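Local coordinates for WbbM protein (Klebsiella pneumoniae, PDB 6U4B), which probably transfers sugars as a glycosyltransferase, a bifunctional and trimeric enzyme that works as an O-antigen polymerase and binds magnesium, at residues I434-E437 with G438-F442; G451-A455 with G456-Q460; D536-P539 with N540-F543. All coordinates share one frame; numbering follows the deposited sequence.

Contact 1 (I434-E437 with G438-F442)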
# COMPACT_ATOMS: atom_id res chain seq x y z
N ILE A 434 -1.50 19.95 30.38
CA ILE A 434 -1.57 19.18 31.62
C ILE A 434 -0.19 18.81 32.15
O ILE A 434 -0.06 18.52 33.34
CB ILE A 434 -2.43 17.91 31.45
CG1 ILE A 434 -1.73 16.89 30.54
CG2 ILE A 434 -3.80 18.26 30.90
CD1 ILE A 434 -2.51 15.60 30.38
N VAL A 435 0.84 18.83 31.30
CA VAL A 435 2.20 18.61 31.80
C VAL A 435 2.63 19.80 32.66
O VAL A 435 3.19 19.62 33.75
CB VAL A 435 3.17 18.36 30.64
CG1 VAL A 435 4.60 18.29 31.17
CG2 VAL A 435 2.81 17.08 29.91
N MET A 436 2.38 21.02 32.19
CA MET A 436 2.62 22.19 33.03
C MET A 436 1.74 22.17 34.27
O MET A 436 2.17 22.61 35.34
CB MET A 436 2.39 23.47 32.23
CG MET A 436 2.58 24.75 33.03
SD MET A 436 4.26 24.97 33.67
CE MET A 436 5.15 25.32 32.15
N GLU A 437 0.51 21.65 34.14
CA GLU A 437 -0.34 21.47 35.31
C GLU A 437 0.35 20.59 36.35
O GLU A 437 0.26 20.85 37.56
CB GLU A 437 -1.68 20.87 34.90
CG GLU A 437 -2.71 20.79 36.03
CD GLU A 437 -4.00 20.14 35.58
OE1 GLU A 437 -4.55 19.31 36.33
OE2 GLU A 437 -4.47 20.46 34.46
N GLY A 438 1.06 19.55 35.90
CA GLY A 438 1.81 18.72 36.83
C GLY A 438 3.04 19.42 37.37
O GLY A 438 3.38 19.27 38.55
N PHE A 439 3.72 20.20 36.53
CA PHE A 439 4.89 20.95 37.00
C PHE A 439 4.51 21.91 38.12
O PHE A 439 5.25 22.06 39.10
CB PHE A 439 5.53 21.71 35.84
CG PHE A 439 6.25 20.83 34.86
CD1 PHE A 439 6.58 19.53 35.18
CD2 PHE A 439 6.61 21.32 33.61
CE1 PHE A 439 7.25 18.72 34.28
CE2 PHE A 439 7.28 20.51 32.70
CZ PHE A 439 7.60 19.21 33.04
N VAL A 440 3.36 22.58 37.99
CA VAL A 440 2.92 23.51 39.03
C VAL A 440 2.54 22.74 40.29
O VAL A 440 2.93 23.12 41.40
CB VAL A 440 1.76 24.38 38.52
CG1 VAL A 440 1.22 25.24 39.65
CG2 VAL A 440 2.21 25.23 37.36
N LYS A 441 1.79 21.66 40.13
CA LYS A 441 1.32 20.90 41.29
C LYS A 441 2.47 20.27 42.06
O LYS A 441 2.42 20.19 43.29
CB LYS A 441 0.34 19.82 40.83
CG LYS A 441 -0.27 18.99 41.94
CD LYS A 441 -1.15 17.89 41.37
CE LYS A 441 -1.68 16.98 42.46
NZ LYS A 441 -2.59 17.69 43.39
N PHE A 442 3.52 19.83 41.37
CA PHE A 442 4.63 19.14 42.01
C PHE A 442 5.84 20.04 42.23
O PHE A 442 6.93 19.53 42.54
CB PHE A 442 5.02 17.91 41.19
CG PHE A 442 3.97 16.84 41.18
CD1 PHE A 442 3.70 16.12 42.33
CD2 PHE A 442 3.24 16.57 40.03
CE1 PHE A 442 2.73 15.14 42.33
CE2 PHE A 442 2.27 15.60 40.03
CZ PHE A 442 2.01 14.88 41.18
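Val-435 and Phe-439 stand side by side and point the same way, one helical turn apart. The CG1 methyl of Val-435 is the bump. It lies 4.0 Å from the centroid of the Phe-439 ring and 26° off its normal, a CH-pi contact over the face. The same face also meets the backbone, because Val-435 O sits 3.5 Å from Phe-439 CG, toward the rim. Phe-439 reaches back this way because its CG lies beside its own backbone N (chi1 -72°), so the ring leans over the preceding turn.

Met-436 builds a second bump. Its chain bends at both chi2 and chi3, which brings the sulfur over the following turn. SD then rests 4.1 Å from Phe-439 CB and 4.2 Å from Val-440 CG2, in the groove between these two side chains. Leu-459 of helix 455-461 packs on Met-436 and Val-440 as well. Val-440 CG2 also presses on the backbone, 3.3 Å from Met-436 O.

All of this lies on one short alpha-helix, 434-441, in the glycosyltransferase family 8 region. Its i to i+4 bonds set the spacing of bumps and hollows. Phe-439 N donates to Val-435 O at 2.9 Å, and Val-440 N and Lys-441 N make the equivalent bonds to Met-436 O and Glu-437 O. Gly-438 N binds Ile-434 O at 3.0 Å, coming from 36° above the carbonyl plane.

Gly-438 has no side chain, and a methyl of Leu-541 settles against the backbone there, CD2 lying 3.5 Å from Gly-438 N. Glu-437 extends outward from the helix. Its OE1 is hydrogen-bonded to Thr-545 OG1, and its OE2 forms a salt bridge with Lys-432.

Contact 2 (G451-A455 with G456-Q460)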
# COMPACT_ATOMS: atom_id res chain seq x y z
N GLY A 451 16.09 33.45 37.31
CA GLY A 451 16.61 32.56 38.33
C GLY A 451 16.01 31.16 38.30
O GLY A 451 15.82 30.58 37.22
N VAL A 452 15.71 30.62 39.48
CA VAL A 452 15.12 29.29 39.61
C VAL A 452 14.04 29.37 40.69
O VAL A 452 14.33 29.75 41.83
CB VAL A 452 16.16 28.21 39.98
CG1 VAL A 452 15.46 26.93 40.39
CG2 VAL A 452 17.09 27.96 38.81
N MET A 453 12.81 29.01 40.33
CA MET A 453 11.68 29.10 41.24
C MET A 453 10.69 28.01 40.89
O MET A 453 10.75 27.44 39.79
CB MET A 453 11.02 30.49 41.17
CG MET A 453 10.96 31.07 39.78
SD MET A 453 10.31 32.76 39.77
CE MET A 453 10.95 33.35 38.21
N PRO A 454 9.77 27.68 41.80
CA PRO A 454 8.71 26.73 41.45
C PRO A 454 7.93 27.22 40.23
O PRO A 454 7.79 28.42 39.99
CB PRO A 454 7.83 26.70 42.70
CG PRO A 454 8.76 27.06 43.81
CD PRO A 454 9.73 28.04 43.23
N ALA A 455 7.43 26.25 39.45
CA ALA A 455 6.76 26.58 38.19
C ALA A 455 5.55 27.48 38.41
O ALA A 455 5.26 28.36 37.60
CB ALA A 455 6.36 25.31 37.46
N GLY A 456 4.82 27.27 39.51
CA GLY A 456 3.67 28.11 39.80
C GLY A 456 4.05 29.56 40.00
O GLY A 456 3.41 30.47 39.48
N GLU A 457 5.10 29.80 40.79
CA GLU A 457 5.56 31.17 40.99
C GLU A 457 6.11 31.76 39.70
O GLU A 457 5.90 32.94 39.41
CB GLU A 457 6.62 31.22 42.09
CG GLU A 457 6.92 32.63 42.57
CD GLU A 457 8.19 32.72 43.39
OE1 GLU A 457 8.48 31.77 44.15
OE2 GLU A 457 8.91 33.73 43.26
N TYR A 458 6.81 30.94 38.90
CA TYR A 458 7.33 31.41 37.62
C TYR A 458 6.21 31.86 36.70
O TYR A 458 6.33 32.89 36.02
CB TYR A 458 8.16 30.30 36.96
CG TYR A 458 8.55 30.56 35.52
CD1 TYR A 458 9.59 31.42 35.21
CD2 TYR A 458 7.89 29.92 34.47
CE1 TYR A 458 9.96 31.66 33.89
CE2 TYR A 458 8.25 30.15 33.15
CZ TYR A 458 9.29 31.02 32.87
OH TYR A 458 9.65 31.25 31.56
N LEU A 459 5.11 31.11 36.66
CA LEU A 459 3.99 31.47 35.80
C LEU A 459 3.35 32.78 36.25
O LEU A 459 2.95 33.61 35.42
CB LEU A 459 2.96 30.35 35.77
CG LEU A 459 3.39 29.01 35.15
CD1 LEU A 459 2.18 28.18 34.76
CD2 LEU A 459 4.32 29.22 33.97
N GLN A 460 3.25 33.00 37.57
CA GLN A 460 2.59 34.20 38.06
C GLN A 460 3.47 35.43 37.94
O GLN A 460 2.98 36.52 37.59
CB GLN A 460 2.16 34.01 39.52
CG GLN A 460 0.74 33.50 39.68
CD GLN A 460 0.25 33.60 41.11
OE1 GLN A 460 0.82 33.00 42.02
NE2 GLN A 460 -0.82 34.36 41.32
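Met-453 lies across the start of the helix and touches both Glu-457 and Tyr-458. The apolar contact is with the tyrosine. Met-453 CE sits 3.8 Å from Tyr-458 CD1, at the edge of the ring and near its plane. The two side chains cross at about a right angle. With chi1 at 38°, Met-453 CG is held between its own backbone N and carbonyl carbon. The chain beyond runs straight and carries the sulfur over the first turn, 3.9 Å from Tyr-458 CA.

Contacts between apolar groups and the carboxylate form the second set. Glu-457 OE2 is 3.9 Å from Met-453 SD, and Glu-457 OE1 is 4.0 Å from Pro-454 CD. These are van der Waals neighbours. Glu-457 OE2 also has a long, weak ion pair with Lys-461.

The hydrogen bonds between the segments are all backbone. Tyr-458 N donates to Pro-454 O at 2.9 Å, nearly straight (163° at the hydrogen) and close to the carbonyl axis. Leu-459 N donates to Ala-455 O, also at 2.9 Å. That second carbonyl is tightly packed by side chains too: Leu-459 CG is 3.1 Å from Ala-455 O, and Tyr-458 CB is 3.5 Å from it. Outside them, the Tyr-458 hydroxyl is hydrogen-bonded to Asp-508 OD2 and Trp-503 N.

Pro-454 is the N-cap of helix 455-461, and its carbonyl closes the first turn. As a proline it brings no polar side-chain group to the cap. Glu-457 lies in that first turn, where its negative charge would probably sit well with the helix dipole, while the greasy arm of Met-453 covers the turn from the loop side. The helix start is therefore held by backbone bonds and apolar cover, with charge in a secondary part.

Contact 3 (D536-P539 with N540-F543)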
# COMPACT_ATOMS: atom_id res chain seq x y z
N ASP A 536 3.77 7.05 34.88
CA ASP A 536 4.62 7.60 35.93
C ASP A 536 4.21 9.00 36.37
O ASP A 536 4.39 9.35 37.54
CB ASP A 536 6.08 7.63 35.46
CG ASP A 536 6.61 6.26 35.10
OD1 ASP A 536 5.80 5.34 34.90
OD2 ASP A 536 7.85 6.10 35.03
N PHE A 537 3.65 9.80 35.46
CA PHE A 537 3.40 11.22 35.70
C PHE A 537 1.92 11.56 35.80
O PHE A 537 1.50 12.18 36.78
CB PHE A 537 4.05 12.04 34.57
CG PHE A 537 3.73 13.51 34.61
CD1 PHE A 537 4.52 14.38 35.33
CD2 PHE A 537 2.65 14.01 33.90
CE1 PHE A 537 4.23 15.74 35.36
CE2 PHE A 537 2.36 15.36 33.92
CZ PHE A 537 3.15 16.23 34.65
N PHE A 538 1.13 11.17 34.81
CA PHE A 538 -0.26 11.60 34.68
C PHE A 538 -1.20 11.09 35.77
O PHE A 538 -2.10 11.83 36.18
CB PHE A 538 -0.78 11.21 33.30
CG PHE A 538 -0.01 11.83 32.17
CD1 PHE A 538 -0.18 13.17 31.85
CD2 PHE A 538 0.91 11.09 31.43
CE1 PHE A 538 0.53 13.75 30.82
CE2 PHE A 538 1.62 11.66 30.40
CZ PHE A 538 1.43 13.00 30.09
N PRO A 539 -1.07 9.84 36.25
CA PRO A 539 -1.97 9.39 37.32
C PRO A 539 -1.84 10.16 38.63
O PRO A 539 -2.71 10.02 39.49
CB PRO A 539 -1.58 7.92 37.52
CG PRO A 539 -1.00 7.51 36.21
CD PRO A 539 -0.27 8.72 35.72
N ASN A 540 -0.79 10.97 38.79
CA ASN A 540 -0.60 11.74 40.02
C ASN A 540 -1.14 13.16 39.91
O ASN A 540 -1.02 13.92 40.88
CB ASN A 540 0.89 11.78 40.39
CG ASN A 540 1.46 10.40 40.65
OD1 ASN A 540 0.76 9.51 41.13
ND2 ASN A 540 2.73 10.22 40.33
N LEU A 541 -1.72 13.53 38.78
CA LEU A 541 -2.37 14.82 38.62
C LEU A 541 -3.67 14.86 39.42
O LEU A 541 -4.05 13.89 40.10
CB LEU A 541 -2.64 15.10 37.15
CG LEU A 541 -1.45 15.44 36.25
CD1 LEU A 541 -1.76 15.09 34.80
CD2 LEU A 541 -1.14 16.92 36.36
N LYS A 542 -4.37 15.99 39.34
CA LYS A 542 -5.73 16.06 39.85
C LYS A 542 -6.57 14.95 39.21
O LYS A 542 -6.45 14.68 38.02
CB LYS A 542 -6.34 17.43 39.53
CG LYS A 542 -7.68 17.72 40.19
CD LYS A 542 -8.47 18.76 39.40
CE LYS A 542 -7.69 20.07 39.24
NZ LYS A 542 -7.73 20.91 40.47
N PHE A 543 -7.40 14.29 40.03
CA PHE A 543 -8.13 13.12 39.56
C PHE A 543 -8.99 13.45 38.35
O PHE A 543 -9.05 12.68 37.39
CB PHE A 543 -8.99 12.55 40.69
CG PHE A 543 -9.64 11.23 40.35
CD1 PHE A 543 -9.03 10.04 40.72
CD2 PHE A 543 -10.85 11.18 39.68
CE1 PHE A 543 -9.62 8.83 40.42
CE2 PHE A 543 -11.44 9.97 39.38
CZ PHE A 543 -10.82 8.79 39.75
O HOH W 1 -5.13 11.23 40.32
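Pro-539 and Leu-541 are joined through one water molecule. The water donates to Pro-539 O at 2.8 Å and to Leu-541 O at 2.9 Å, so both of its hydrogens are used on backbone carbonyls. This clamp spans the point where the chain leaves its 3-10 turn.

The turn itself is made by i to i+3 bonds. Asn-540 N donates to Phe-537 O at 3.3 Å, and Leu-541 N donates to Phe-538 O at 3.1 Å. Neither donor lies on a lone pair. They stand 47° and 58° above the planes of the two carbonyls, as the tight winding of the backbone imposes.

The apolar part centres on Leu-541. Its CD1 methyl is 3.9 Å from Phe-538 CD1, at the edge of that ring and near its plane. The two side chains lie alongside each other and point the same way. For each, CG is beside the backbone N (chi1 -61° for Phe-538), which turns both to one flank of the turn. The same methyl is 4.2 Å from Phe-537 CE2, at an oblique angle to the ring. Phe-537 also covers a face of its neighbour: its CD2 lies 3.6 Å above the plane of the Phe-538 ring, toward the rim.

Asn-540 is buried and faces another chain. Its OD1 accepts a hydrogen bond from Asn-245 N of the second subunit, so this turn is part of the trimer interface.

The turn comes after strand 527-528 and runs straight into helix 543-554, with Lys-542 at the N-cap. Phe-538 stacks on Phe-549 of that helix and also packs against Ile-434 and Val-435, so it sits between helices 543-554 and 434-441.

In the fold
Helix 434-441 is the middle element of the three. Contact 1 lies about 12 Å from contact 2 and about 9 Å from contact 3, centre to centre. Contacts 2 and 3 are about 21 Å apart between centres and do not touch. Toward contact 2, Val-440 CG1 packs 3.8 Å from Gly-456 CA. Toward contact 3, Val-435 O meets Phe-537 CZ at 3.5 Å. The magnesium held by Asp-406, Asp-408 and His-560 is about 11 Å from the side chain of Val-435 and about 13 Å from that of Phe-538. The side chains of Val-435 and His-560 are about 9 Å apart. Contacts 1 and 3 are both too far to touch the metal, and contact 2 lies away from the site.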